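Local coordinates for USG-1 protein homolog (Pseudomonas aeruginosa, PDB 2HJS) that is probably an NAD(P)-dependent oxidoreductase of the aspartate-semialdehyde dehydrogenase family, acting on aldehyde or oxo groups and forming a dimer, at residues L98-E103 with R217-E221; F197-V203 with T236-P241; L260-T264 with R298-G302; A288-T294 with V314-K320. One frame throughout, in Å; residues are numbered along the deposited sequence.

Contact 1 of 4, residues L98-E103 with R217-E221; sequences LSGALE and RIFAE
R217 reaches from helix 213-225 to the loop after strand 94-97 and donates from NH2 to L98 O, at 2.9 Å and nearly straight (173°). The acceptor lies in the guanidinium plane, whereas the nitrogen stands above the plane of the peptide carbonyl. With CG anti to the backbone N (chi1 -170°) and the chain extended as far as NE, the arginine spans the whole gap between helix and loop. One helical turn on, E221 OE2 accepts from R217 NE at 2.8 Å, a salt bridge that fixes the rotation of the guanidinium, and S99 O sits over one of its faces. The tight part is where E103 comes in across E221: the two side chains meet at about a right angle, their carboxylate planes 80° apart, and E103 OE2 lies 2.6 Å from E221 OE2. The looser side holds water 1, which accepts from R217 NH1 at 3.0 Å and donates weakly to L98 O. E221 OE1 accepts from C132 N, so both of its oxygens are engaged. The contact joins the nucleotide-binding region of the family to its dimerisation region, and a bound dioxane lies near E103. Two carboxylates so close would normally repel; their approach is consistent with one of the two acids holding a proton, with R217 probably offsetting the remaining charge.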
loop_
_atom_site.group_PDB
_atom_site.type_symbol
_atom_site.label_atom_id
_atom_site.label_comp_id
_atom_site.label_asym_id
_atom_site.label_seq_id
_atom_site.Cartn_x
_atom_site.Cartn_y
_atom_site.Cartn_z
ATOM N N LEU A 98 14.872 -21.970 -0.628
ATOM C CA LEU A 98 14.067 -20.801 -0.325
ATOM C C LEU A 98 13.916 -19.856 -1.540
ATOM O O LEU A 98 13.168 -18.908 -1.474
ATOM C CB LEU A 98 14.640 -20.048 0.876
ATOM C CG LEU A 98 14.585 -20.728 2.279
ATOM C CD1 LEU A 98 15.607 -21.902 2.505
ATOM C CD2 LEU A 98 14.820 -19.710 3.329
ATOM N N SER A 99 14.626 -20.126 -2.633
ATOM C CA SER A 99 14.669 -19.206 -3.770
ATOM C C SER A 99 13.531 -19.478 -4.752
ATOM O O SER A 99 13.264 -18.676 -5.627
ATOM C CB SER A 99 16.003 -19.339 -4.490
ATOM O OG SER A 99 16.060 -20.583 -5.147
ATOM N N GLY A 100 12.874 -20.626 -4.605
ATOM C CA GLY A 100 11.816 -21.037 -5.543
ATOM C C GLY A 100 12.262 -21.362 -6.965
ATOM O O GLY A 100 11.419 -21.499 -7.870
ATOM N N ALA A 101 13.577 -21.512 -7.163
ATOM C CA ALA A 101 14.171 -21.639 -8.496
ATOM C C ALA A 101 13.665 -22.845 -9.265
ATOM O O ALA A 101 13.693 -22.835 -10.491
ATOM C CB ALA A 101 15.687 -21.701 -8.398
ATOM N N LEU A 102 13.218 -23.879 -8.548
ATOM C CA LEU A 102 12.855 -25.166 -9.161
ATOM C C LEU A 102 11.368 -25.509 -9.039
ATOM O O LEU A 102 10.957 -26.668 -9.255
ATOM C CB LEU A 102 13.714 -26.290 -8.584
ATOM C CG LEU A 102 15.224 -26.062 -8.706
ATOM C CD1 LEU A 102 15.938 -27.061 -7.872
ATOM C CD2 LEU A 102 15.707 -26.120 -10.167
ATOM N N GLU A 103 10.585 -24.496 -8.672
ATOM C CA GLU A 103 9.137 -24.560 -8.692
ATOM C C GLU A 103 8.631 -24.636 -10.137
ATOM O O GLU A 103 9.339 -24.226 -11.067
ATOM C CB GLU A 103 8.533 -23.320 -8.001
ATOM C CG GLU A 103 8.575 -23.413 -6.484
ATOM C CD GLU A 103 8.185 -22.119 -5.776
ATOM O OE1 GLU A 103 7.929 -21.067 -6.434
ATOM O OE2 GLU A 103 8.141 -22.153 -4.529
ATOM N N ARG A 217 5.479 -15.172 -8.737
ATOM C CA ARG A 217 5.903 -16.140 -7.729
ATOM C C ARG A 217 4.842 -16.332 -6.645
ATOM O O ARG A 217 4.488 -17.465 -6.294
ATOM C CB ARG A 217 7.251 -15.771 -7.116
ATOM C CG ARG A 217 7.787 -16.902 -6.254
ATOM C CD ARG A 217 9.095 -16.582 -5.549
ATOM N NE ARG A 217 9.428 -17.651 -4.612
ATOM C CZ ARG A 217 10.516 -17.675 -3.841
ATOM N NH1 ARG A 217 11.390 -16.678 -3.884
ATOM N NH2 ARG A 217 10.717 -18.684 -3.018
ATOM N N ILE A 218 4.337 -15.222 -6.114
ATOM C CA ILE A 218 3.341 -15.268 -5.060
ATOM C C ILE A 218 2.113 -16.010 -5.582
ATOM O O ILE A 218 1.575 -16.908 -4.913
ATOM C CB ILE A 218 2.949 -13.841 -4.591
ATOM C CG1 ILE A 218 4.074 -13.211 -3.777
ATOM C CG2 ILE A 218 1.673 -13.876 -3.779
ATOM C CD1 ILE A 218 4.022 -11.688 -3.743
ATOM N N PHE A 219 1.695 -15.645 -6.785
ATOM C CA PHE A 219 0.553 -16.269 -7.409
ATOM C C PHE A 219 0.747 -17.787 -7.561
ATOM O O PHE A 219 -0.125 -18.540 -7.160
ATOM C CB PHE A 219 0.279 -15.618 -8.774
ATOM C CG PHE A 219 -0.943 -16.160 -9.488
ATOM C CD1 PHE A 219 -2.198 -15.587 -9.282
ATOM C CD2 PHE A 219 -0.835 -17.227 -10.358
ATOM C CE1 PHE A 219 -3.328 -16.064 -9.935
ATOM C CE2 PHE A 219 -1.964 -17.730 -11.021
ATOM C CZ PHE A 219 -3.213 -17.143 -10.803
ATOM N N ALA A 220 1.869 -18.224 -8.140
ATOM C CA ALA A 220 2.124 -19.650 -8.347
ATOM C C ALA A 220 2.160 -20.420 -7.033
ATOM O O ALA A 220 1.659 -21.548 -6.949
ATOM C CB ALA A 220 3.435 -19.872 -9.121
ATOM N N GLU A 221 2.752 -19.811 -6.007
ATOM C CA GLU A 221 2.911 -20.479 -4.699
ATOM C C GLU A 221 1.591 -20.558 -3.945
ATOM O O GLU A 221 1.267 -21.590 -3.372
ATOM C CB GLU A 221 3.979 -19.785 -3.858
ATOM C CG GLU A 221 5.374 -20.105 -4.373
ATOM C CD GLU A 221 6.482 -19.327 -3.668
ATOM O OE1 GLU A 221 6.202 -18.340 -2.931
ATOM O OE2 GLU A 221 7.657 -19.679 -3.892
HETATM O O HOH W 1 13.845 -15.789 -2.389
#

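Contact 2 of 4, residues F197-V203 with T236-P241; sequences FNLLAQV and TCIQAP
L200 lays its CB, CG and CD1 alongside the aliphatic part of Q239, both side chains pointing the same way, with the two CB atoms 3.7 Å apart. Beneath them the backbones form a single antiparallel bridge, a hydrogen-bonded pair: L200 N donates to Q239 O at 3.0 Å in the carbonyl plane, and Q239 N returns a bond to L200 O at 3.1 Å. Q239 bends at chi2 (87°), which carries OE1 across to both methyls of V203, met at about a right angle. L199 CD2 touches A240 CB at 3.8 Å and also reaches I238 CG2 and the P241 ring, whose CD lies 3.0 Å from N198 O. Beyond the bridge the chains part enough for water 2 to link V203 N and C237 O, at 2.8 Å from each. The segment 197-203 thus lines the outer edge of strand 233-239, the end strand of its sheet within this chain. Strand 151-160 pairs with the other edge of that strand, helix 213-225 packs on V203 and C237, and helix 167-181 meets F197 and P241. N198 ND2 bonds Q194 O; the second subunit adds its R298 to A201 O and its T283 and V285 to N198.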
loop_
_atom_site.group_PDB
_atom_site.type_symbol
_atom_site.label_atom_id
_atom_site.label_comp_id
_atom_site.label_asym_id
_atom_site.label_seq_id
_atom_site.Cartn_x
_atom_site.Cartn_y
_atom_site.Cartn_z
ATOM N N PHE A 197 11.105 8.252 0.514
ATOM C CA PHE A 197 9.795 8.912 0.616
ATOM C C PHE A 197 8.903 8.699 -0.639
ATOM O O PHE A 197 8.143 9.576 -1.022
ATOM C CB PHE A 197 9.980 10.411 0.908
ATOM C CG PHE A 197 10.887 10.707 2.074
ATOM C CD1 PHE A 197 10.507 10.375 3.374
ATOM C CD2 PHE A 197 12.101 11.351 1.871
ATOM C CE1 PHE A 197 11.334 10.674 4.465
ATOM C CE2 PHE A 197 12.946 11.660 2.951
ATOM C CZ PHE A 197 12.559 11.314 4.250
ATOM N N ASN A 198 9.027 7.543 -1.299
ATOM C CA ASN A 198 8.293 7.304 -2.548
ATOM C C ASN A 198 7.645 5.935 -2.512
ATOM O O ASN A 198 8.096 5.077 -1.778
ATOM C CB ASN A 198 9.237 7.396 -3.753
ATOM C CG ASN A 198 8.530 7.878 -5.013
ATOM O OD1 ASN A 198 7.372 8.267 -4.961
ATOM N ND2 ASN A 198 9.240 7.890 -6.138
ATOM N N LEU A 199 6.574 5.733 -3.275
ATOM C CA LEU A 199 5.973 4.393 -3.405
ATOM C C LEU A 199 6.112 3.953 -4.849
ATOM O O LEU A 199 5.658 4.668 -5.756
ATOM C CB LEU A 199 4.495 4.386 -2.961
ATOM C CG LEU A 199 4.270 4.504 -1.443
ATOM C CD1 LEU A 199 2.889 5.064 -1.162
ATOM C CD2 LEU A 199 4.474 3.199 -0.691
ATOM N N LEU A 200 6.784 2.827 -5.084
ATOM C CA LEU A 200 6.922 2.342 -6.459
ATOM C C LEU A 200 5.754 1.424 -6.784
ATOM O O LEU A 200 5.365 0.603 -5.964
ATOM C CB LEU A 200 8.258 1.624 -6.686
ATOM C CG LEU A 200 9.532 2.282 -6.136
ATOM C CD1 LEU A 200 10.757 1.479 -6.610
ATOM C CD2 LEU A 200 9.624 3.752 -6.561
ATOM N N ALA A 201 5.208 1.554 -7.991
ATOM C CA ALA A 201 4.023 0.780 -8.374
ATOM C C ALA A 201 4.260 -0.723 -8.481
ATOM O O ALA A 201 3.314 -1.505 -8.384
ATOM C CB ALA A 201 3.454 1.326 -9.703
ATOM N N GLN A 202 5.512 -1.117 -8.719
ATOM C CA GLN A 202 5.882 -2.502 -8.962
ATOM C C GLN A 202 7.259 -2.744 -8.375
ATOM O O GLN A 202 8.029 -1.789 -8.165
ATOM C CB GLN A 202 5.923 -2.817 -10.476
ATOM C CG GLN A 202 7.010 -2.100 -11.233
ATOM C CD GLN A 202 6.642 -1.857 -12.694
ATOM O OE1 GLN A 202 5.486 -1.583 -13.023
ATOM N NE2 GLN A 202 7.615 -1.984 -13.574
ATOM N N VAL A 203 7.568 -4.019 -8.129
ATOM C CA VAL A 203 8.915 -4.430 -7.690
ATOM C C VAL A 203 9.640 -5.132 -8.880
ATOM O O VAL A 203 9.347 -6.271 -9.216
ATOM C CB VAL A 203 8.812 -5.332 -6.439
ATOM C CG1 VAL A 203 10.175 -5.870 -6.005
ATOM C CG2 VAL A 203 8.128 -4.591 -5.285
ATOM N N THR A 236 -0.920 -7.357 -6.145
ATOM C CA THR A 236 -0.113 -6.208 -6.463
ATOM C C THR A 236 0.979 -6.094 -5.405
ATOM O O THR A 236 0.689 -6.056 -4.203
ATOM C CB THR A 236 -0.965 -4.928 -6.463
ATOM O OG1 THR A 236 -2.083 -5.131 -7.338
ATOM C CG2 THR A 236 -0.158 -3.729 -6.952
ATOM N N CYS A 237 2.233 -6.051 -5.845
ATOM C CA CYS A 237 3.332 -5.758 -4.925
ATOM C C CYS A 237 3.901 -4.379 -5.183
ATOM O O CYS A 237 4.389 -4.078 -6.278
ATOM C CB CYS A 237 4.438 -6.811 -4.999
ATOM S SG CYS A 237 3.855 -8.414 -4.444
ATOM N N ILE A 238 3.861 -3.564 -4.144
ATOM C CA ILE A 238 4.309 -2.188 -4.190
ATOM C C ILE A 238 5.594 -2.116 -3.379
ATOM O O ILE A 238 5.763 -2.858 -2.410
ATOM C CB ILE A 238 3.216 -1.297 -3.551
ATOM C CG1 ILE A 238 2.041 -1.181 -4.503
ATOM C CG2 ILE A 238 3.716 0.097 -3.163
ATOM C CD1 ILE A 238 0.779 -0.826 -3.705
ATOM N N GLN A 239 6.502 -1.237 -3.784
ATOM C CA GLN A 239 7.729 -1.023 -3.026
ATOM C C GLN A 239 7.573 0.203 -2.112
ATOM O O GLN A 239 7.394 1.318 -2.608
ATOM C CB GLN A 239 8.881 -0.761 -3.988
ATOM C CG GLN A 239 10.204 -0.615 -3.290
ATOM C CD GLN A 239 10.830 -1.936 -3.104
ATOM O OE1 GLN A 239 11.324 -2.535 -4.067
ATOM N NE2 GLN A 239 10.790 -2.449 -1.871
ATOM N N ALA A 240 7.642 0.003 -0.794
ATOM C CA ALA A 240 7.460 1.116 0.156
ATOM C C ALA A 240 8.804 1.598 0.677
ATOM O O ALA A 240 9.764 0.812 0.741
ATOM C CB ALA A 240 6.561 0.678 1.331
ATOM N N PRO A 241 8.898 2.894 1.052
ATOM C CA PRO A 241 10.188 3.314 1.612
ATOM C C PRO A 241 10.294 2.894 3.096
ATOM O O PRO A 241 10.270 3.736 4.005
ATOM C CB PRO A 241 10.159 4.831 1.439
ATOM C CG PRO A 241 8.658 5.183 1.531
ATOM C CD PRO A 241 7.911 3.995 1.013
HETATM O O HOH W 2 5.377 -5.767 -8.215
#

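Contact 3 of 4, residues L260-T264 with R298-G302; sequences LAAVT and RVRAG
V299 and V263 meet methyl to methyl in an alpha/beta packing layer of the dimerisation region, where helix 260-269 lies against one face of the mixed sheet. The axes of helix 260-264 and strand 298-301 approach to 8.7 Å and run 157° apart, close to antiparallel. The valines cross at a slant, CG1 against CG1 at 3.8 Å; in each, that methyl stands anti to the backbone N (chi1 170° in V263, 172° in V299), so each presents its equivalent branch. T264 CG2 comes to the same V299 methyl from the next position on the helix, at 3.7 Å. L260, one turn earlier, sets both methyls on the R300-A301 peptide, CD1 nearest A301 N, and CD2 also reaches V299 CG1. Side chain to side chain, the contact is apolar. Strand 308-315 extends this surface through V309 beside L260 and L311 beside V299, and W275 of strand 273-275 flanks T264 and V299. R298 forms a salt bridge with E215 of the second subunit, and R300 makes a weak bond to its T236. Within the strand, R300 NH1 donates to R298 O at 3.0 Å, in the carbonyl plane and on a lone pair.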
loop_
_atom_site.group_PDB
_atom_site.type_symbol
_atom_site.label_atom_id
_atom_site.label_comp_id
_atom_site.label_asym_id
_atom_site.label_seq_id
_atom_site.Cartn_x
_atom_site.Cartn_y
_atom_site.Cartn_z
ATOM N N LEU A 260 -17.349 -12.353 11.855
ATOM C CA LEU A 260 -16.108 -11.677 12.227
ATOM C C LEU A 260 -15.524 -12.199 13.549
ATOM O O LEU A 260 -14.333 -12.458 13.641
ATOM C CB LEU A 260 -16.334 -10.155 12.280
ATOM C CG LEU A 260 -16.738 -9.494 10.955
ATOM C CD1 LEU A 260 -17.053 -8.003 11.143
ATOM C CD2 LEU A 260 -15.713 -9.706 9.859
ATOM N N ALA A 261 -16.364 -12.364 14.563
ATOM C CA ALA A 261 -15.935 -12.946 15.837
ATOM C C ALA A 261 -15.223 -14.294 15.661
ATOM O O ALA A 261 -14.219 -14.557 16.325
ATOM C CB ALA A 261 -17.135 -13.097 16.786
ATOM N N ALA A 262 -15.744 -15.141 14.776
ATOM C CA ALA A 262 -15.152 -16.463 14.504
ATOM C C ALA A 262 -13.784 -16.346 13.828
ATOM O O ALA A 262 -12.855 -17.093 14.149
ATOM C CB ALA A 262 -16.095 -17.309 13.657
ATOM N N VAL A 263 -13.665 -15.388 12.912
ATOM C CA VAL A 263 -12.407 -15.082 12.256
ATOM C C VAL A 263 -11.324 -14.706 13.288
ATOM O O VAL A 263 -10.221 -15.276 13.290
ATOM C CB VAL A 263 -12.573 -13.934 11.211
ATOM C CG1 VAL A 263 -11.215 -13.465 10.710
ATOM C CG2 VAL A 263 -13.441 -14.388 10.047
ATOM N N THR A 264 -11.653 -13.771 14.174
ATOM C CA THR A 264 -10.673 -13.271 15.136
ATOM C C THR A 264 -10.387 -14.354 16.174
ATOM O O THR A 264 -9.257 -14.463 16.653
ATOM C CB THR A 264 -11.145 -11.976 15.852
ATOM O OG1 THR A 264 -12.334 -12.238 16.598
ATOM C CG2 THR A 264 -11.440 -10.851 14.858
ATOM N N ARG A 298 -7.190 -5.325 11.968
ATOM C CA ARG A 298 -8.187 -4.613 11.174
ATOM C C ARG A 298 -9.201 -5.563 10.561
ATOM O O ARG A 298 -9.661 -5.342 9.445
ATOM C CB ARG A 298 -7.545 -3.701 10.098
ATOM C CG ARG A 298 -6.646 -2.587 10.632
ATOM C CD ARG A 298 -6.717 -1.366 9.738
ATOM N NE ARG A 298 -8.088 -0.860 9.646
ATOM C CZ ARG A 298 -8.571 -0.090 8.683
ATOM N NH1 ARG A 298 -7.779 0.331 7.700
ATOM N NH2 ARG A 298 -9.857 0.290 8.726
ATOM N N VAL A 299 -9.523 -6.634 11.285
ATOM C CA VAL A 299 -10.520 -7.597 10.820
ATOM C C VAL A 299 -11.867 -6.903 10.840
ATOM O O VAL A 299 -12.320 -6.479 11.887
ATOM C CB VAL A 299 -10.552 -8.876 11.697
ATOM C CG1 VAL A 299 -11.755 -9.797 11.295
ATOM C CG2 VAL A 299 -9.233 -9.624 11.601
ATOM N N ARG A 300 -12.487 -6.764 9.678
ATOM C CA ARG A 300 -13.768 -6.053 9.561
ATOM C C ARG A 300 -14.492 -6.506 8.293
ATOM O O ARG A 300 -13.867 -7.079 7.395
ATOM C CB ARG A 300 -13.528 -4.534 9.496
ATOM C CG ARG A 300 -12.690 -4.122 8.276
ATOM C CD ARG A 300 -12.124 -2.724 8.425
ATOM N NE ARG A 300 -11.600 -2.178 7.164
ATOM C CZ ARG A 300 -10.398 -2.469 6.646
ATOM N NH1 ARG A 300 -9.574 -3.331 7.244
ATOM N NH2 ARG A 300 -10.015 -1.906 5.510
ATOM N N ALA A 301 -15.791 -6.235 8.221
ATOM C CA ALA A 301 -16.539 -6.478 7.010
ATOM C C ALA A 301 -16.480 -5.255 6.083
ATOM O O ALA A 301 -16.019 -4.176 6.490
ATOM C CB ALA A 301 -17.980 -6.810 7.339
ATOM N N GLY A 302 -16.942 -5.437 4.843
ATOM C CA GLY A 302 -17.133 -4.334 3.907
ATOM C C GLY A 302 -18.149 -3.376 4.496
ATOM O O GLY A 302 -19.003 -3.775 5.311
#

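Contact 4 of 4, residues A288-T294 with V314-K320; sequences ALGQDET and VSDNVRK
D292 OD1 receives two nitrogens of R319, NE at 2.7 Å and NH2 at 2.9 Å, in a side-on salt bridge with both bonds on one oxygen. The carboxylate and guanidinium planes are 13° apart, so the groups meet edge to edge, with G290 O over one guanidinium face. K320, bent at chi2 and chi4, brings NZ to D292 O at 2.7 Å, nearly along the C=O axis, and to T294 OG1 at 3.1 Å. T294 OG1 also accepts from S315 OG and itself bonds E140, which forms a salt bridge with K320. D316 is the N-cap of helix 317-336: its OD1 takes R319 N, while OD2 accepts G290 N at 2.9 Å (168°), tying the type II turn A288-Q291 to the helix start. Water 3 accepts from D316 N and lies 2.9 Å from Q291 O and 2.8 Å from E293 O. Further out, R319 CD rests on the G290-Q291 peptide, and A288 CB packs against the S315 backbone and V314 CG2. The loop from helix 284-288 to strand 294-301 is clasped to the junction of strand 308-315 with helix 317-336. Helix 133-145 packs on T294 and S315, helix 17-28 on R319, which also bridges E28.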
loop_
_atom_site.group_PDB
_atom_site.type_symbol
_atom_site.label_atom_id
_atom_site.label_comp_id
_atom_site.label_asym_id
_atom_site.label_seq_id
_atom_site.Cartn_x
_atom_site.Cartn_y
_atom_site.Cartn_z
ATOM N N ALA A 288 6.449 -6.379 14.145
ATOM C CA ALA A 288 6.903 -7.572 13.421
ATOM C C ALA A 288 8.406 -7.839 13.534
ATOM O O ALA A 288 8.798 -8.985 13.742
ATOM C CB ALA A 288 6.464 -7.536 11.963
ATOM N N LEU A 289 9.230 -6.792 13.429
ATOM C CA LEU A 289 10.678 -6.963 13.279
ATOM C C LEU A 289 11.308 -7.735 14.433
ATOM O O LEU A 289 11.045 -7.431 15.593
ATOM C CB LEU A 289 11.399 -5.619 13.038
ATOM C CG LEU A 289 12.923 -5.808 12.828
ATOM C CD1 LEU A 289 13.256 -6.294 11.400
ATOM C CD2 LEU A 289 13.816 -4.591 13.241
ATOM N N GLY A 290 12.105 -8.754 14.103
ATOM C CA GLY A 290 12.957 -9.440 15.080
ATOM C C GLY A 290 12.302 -10.564 15.857
ATOM O O GLY A 290 12.902 -11.117 16.783
ATOM N N GLN A 291 11.075 -10.922 15.483
ATOM C CA GLN A 291 10.344 -11.942 16.230
ATOM C C GLN A 291 9.493 -12.866 15.338
ATOM O O GLN A 291 9.406 -12.648 14.118
ATOM C CB GLN A 291 9.591 -11.305 17.421
ATOM C CG GLN A 291 8.542 -10.257 17.042
ATOM C CD GLN A 291 7.336 -10.942 16.502
ATOM O OE1 GLN A 291 6.666 -11.683 17.226
ATOM N NE2 GLN A 291 7.070 -10.757 15.210
ATOM N N ASP A 292 8.881 -13.887 15.935
ATOM C CA ASP A 292 8.329 -15.016 15.186
ATOM C C ASP A 292 6.865 -14.892 14.797
ATOM O O ASP A 292 6.432 -15.586 13.889
ATOM C CB ASP A 292 8.466 -16.324 15.967
ATOM C CG ASP A 292 9.912 -16.670 16.327
ATOM O OD1 ASP A 292 10.854 -16.007 15.840
ATOM O OD2 ASP A 292 10.100 -17.619 17.115
ATOM N N GLU A 293 6.092 -14.062 15.494
ATOM C CA GLU A 293 4.666 -13.951 15.222
ATOM C C GLU A 293 4.410 -13.194 13.925
ATOM O O GLU A 293 5.065 -12.202 13.615
ATOM C CB GLU A 293 3.932 -13.224 16.366
ATOM C CG GLU A 293 4.223 -13.801 17.772
ATOM C CD GLU A 293 3.779 -15.237 17.862
ATOM O OE1 GLU A 293 2.559 -15.468 17.742
ATOM O OE2 GLU A 293 4.648 -16.133 18.004
ATOM N N THR A 294 3.427 -13.671 13.183
ATOM C CA THR A 294 2.838 -12.905 12.104
ATOM C C THR A 294 1.617 -12.212 12.737
ATOM O O THR A 294 0.734 -12.869 13.288
ATOM C CB THR A 294 2.432 -13.853 10.989
ATOM O OG1 THR A 294 3.615 -14.339 10.350
ATOM C CG2 THR A 294 1.540 -13.186 9.963
ATOM N N VAL A 314 1.140 -8.139 9.183
ATOM C CA VAL A 314 2.532 -7.694 9.158
ATOM C C VAL A 314 3.416 -8.790 9.693
ATOM O O VAL A 314 3.069 -9.479 10.655
ATOM C CB VAL A 314 2.801 -6.303 9.872
ATOM C CG1 VAL A 314 2.038 -5.108 9.147
ATOM C CG2 VAL A 314 2.517 -6.336 11.354
ATOM N N SER A 315 4.554 -8.964 9.044
ATOM C CA SER A 315 5.480 -10.036 9.406
ATOM C C SER A 315 6.895 -9.653 9.013
ATOM O O SER A 315 7.106 -8.865 8.066
ATOM C CB SER A 315 5.103 -11.309 8.648
ATOM O OG SER A 315 5.613 -12.460 9.329
ATOM N N ASP A 316 7.848 -10.224 9.732
ATOM C CA ASP A 316 9.264 -10.097 9.423
ATOM C C ASP A 316 9.590 -11.017 8.229
ATOM O O ASP A 316 9.683 -12.244 8.371
ATOM C CB ASP A 316 10.100 -10.447 10.671
ATOM C CG ASP A 316 11.588 -10.214 10.474
ATOM O OD1 ASP A 316 12.062 -10.272 9.305
ATOM O OD2 ASP A 316 12.286 -9.991 11.498
ATOM N N ASN A 317 9.732 -10.412 7.046
ATOM C CA ASN A 317 10.006 -11.157 5.821
ATOM C C ASN A 317 11.294 -11.979 5.887
ATOM O O ASN A 317 11.370 -13.058 5.323
ATOM C CB ASN A 317 10.038 -10.205 4.614
ATOM C CG ASN A 317 11.044 -9.082 4.781
ATOM O OD1 ASN A 317 11.041 -8.358 5.786
ATOM N ND2 ASN A 317 11.934 -8.951 3.803
ATOM N N VAL A 318 12.296 -11.489 6.602
ATOM C CA VAL A 318 13.559 -12.212 6.700
ATOM C C VAL A 318 13.526 -13.377 7.708
ATOM O O VAL A 318 13.742 -14.539 7.339
ATOM C CB VAL A 318 14.721 -11.247 6.985
ATOM C CG1 VAL A 318 16.028 -12.025 7.263
ATOM C CG2 VAL A 318 14.898 -10.290 5.784
ATOM N N ARG A 319 13.251 -13.048 8.968
ATOM C CA ARG A 319 13.258 -14.009 10.063
ATOM C C ARG A 319 12.078 -14.984 9.971
ATOM O O ARG A 319 12.271 -16.186 10.140
ATOM C CB ARG A 319 13.204 -13.274 11.397
ATOM C CG ARG A 319 13.251 -14.211 12.616
ATOM C CD ARG A 319 12.903 -13.464 13.896
ATOM N NE ARG A 319 12.796 -14.372 15.041
ATOM C CZ ARG A 319 13.826 -14.817 15.770
ATOM N NH1 ARG A 319 15.065 -14.434 15.489
ATOM N NH2 ARG A 319 13.615 -15.655 16.786
ATOM N N LYS A 320 10.867 -14.454 9.732
ATOM C CA LYS A 320 9.649 -15.257 9.789
ATOM C C LYS A 320 9.217 -15.832 8.424
ATOM O O LYS A 320 9.230 -17.035 8.244
ATOM C CB LYS A 320 8.489 -14.479 10.441
ATOM C CG LYS A 320 7.117 -15.196 10.324
ATOM C CD LYS A 320 7.165 -16.604 11.022
ATOM C CE LYS A 320 5.798 -17.285 11.079
ATOM N NZ LYS A 320 4.814 -16.652 12.008
HETATM O O HOH W 3 7.418 -11.774 12.186
#

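Contact 2 is the most buried of the four, and its backbone pairing runs along an edge strand that the second subunit approaches; contacts 1, 3 and 4 are only partly buried. Contacts 2, 3 and 4 reach one mixed sheet, and 3 and 4 share strand 294-301. Contact 3, its centre about 25 Å from the centre of the chain, is apolar, whereas contact 4, its centre about 10 Å from that point, relies on a salt bridge, lysine bonds and a helix cap. Contact 1, equally central, alone spans the two family regions and pairs acidic groups round an arginine. It touches contact 2 through I218 CD1 and C237 SG, 3.4 Å apart.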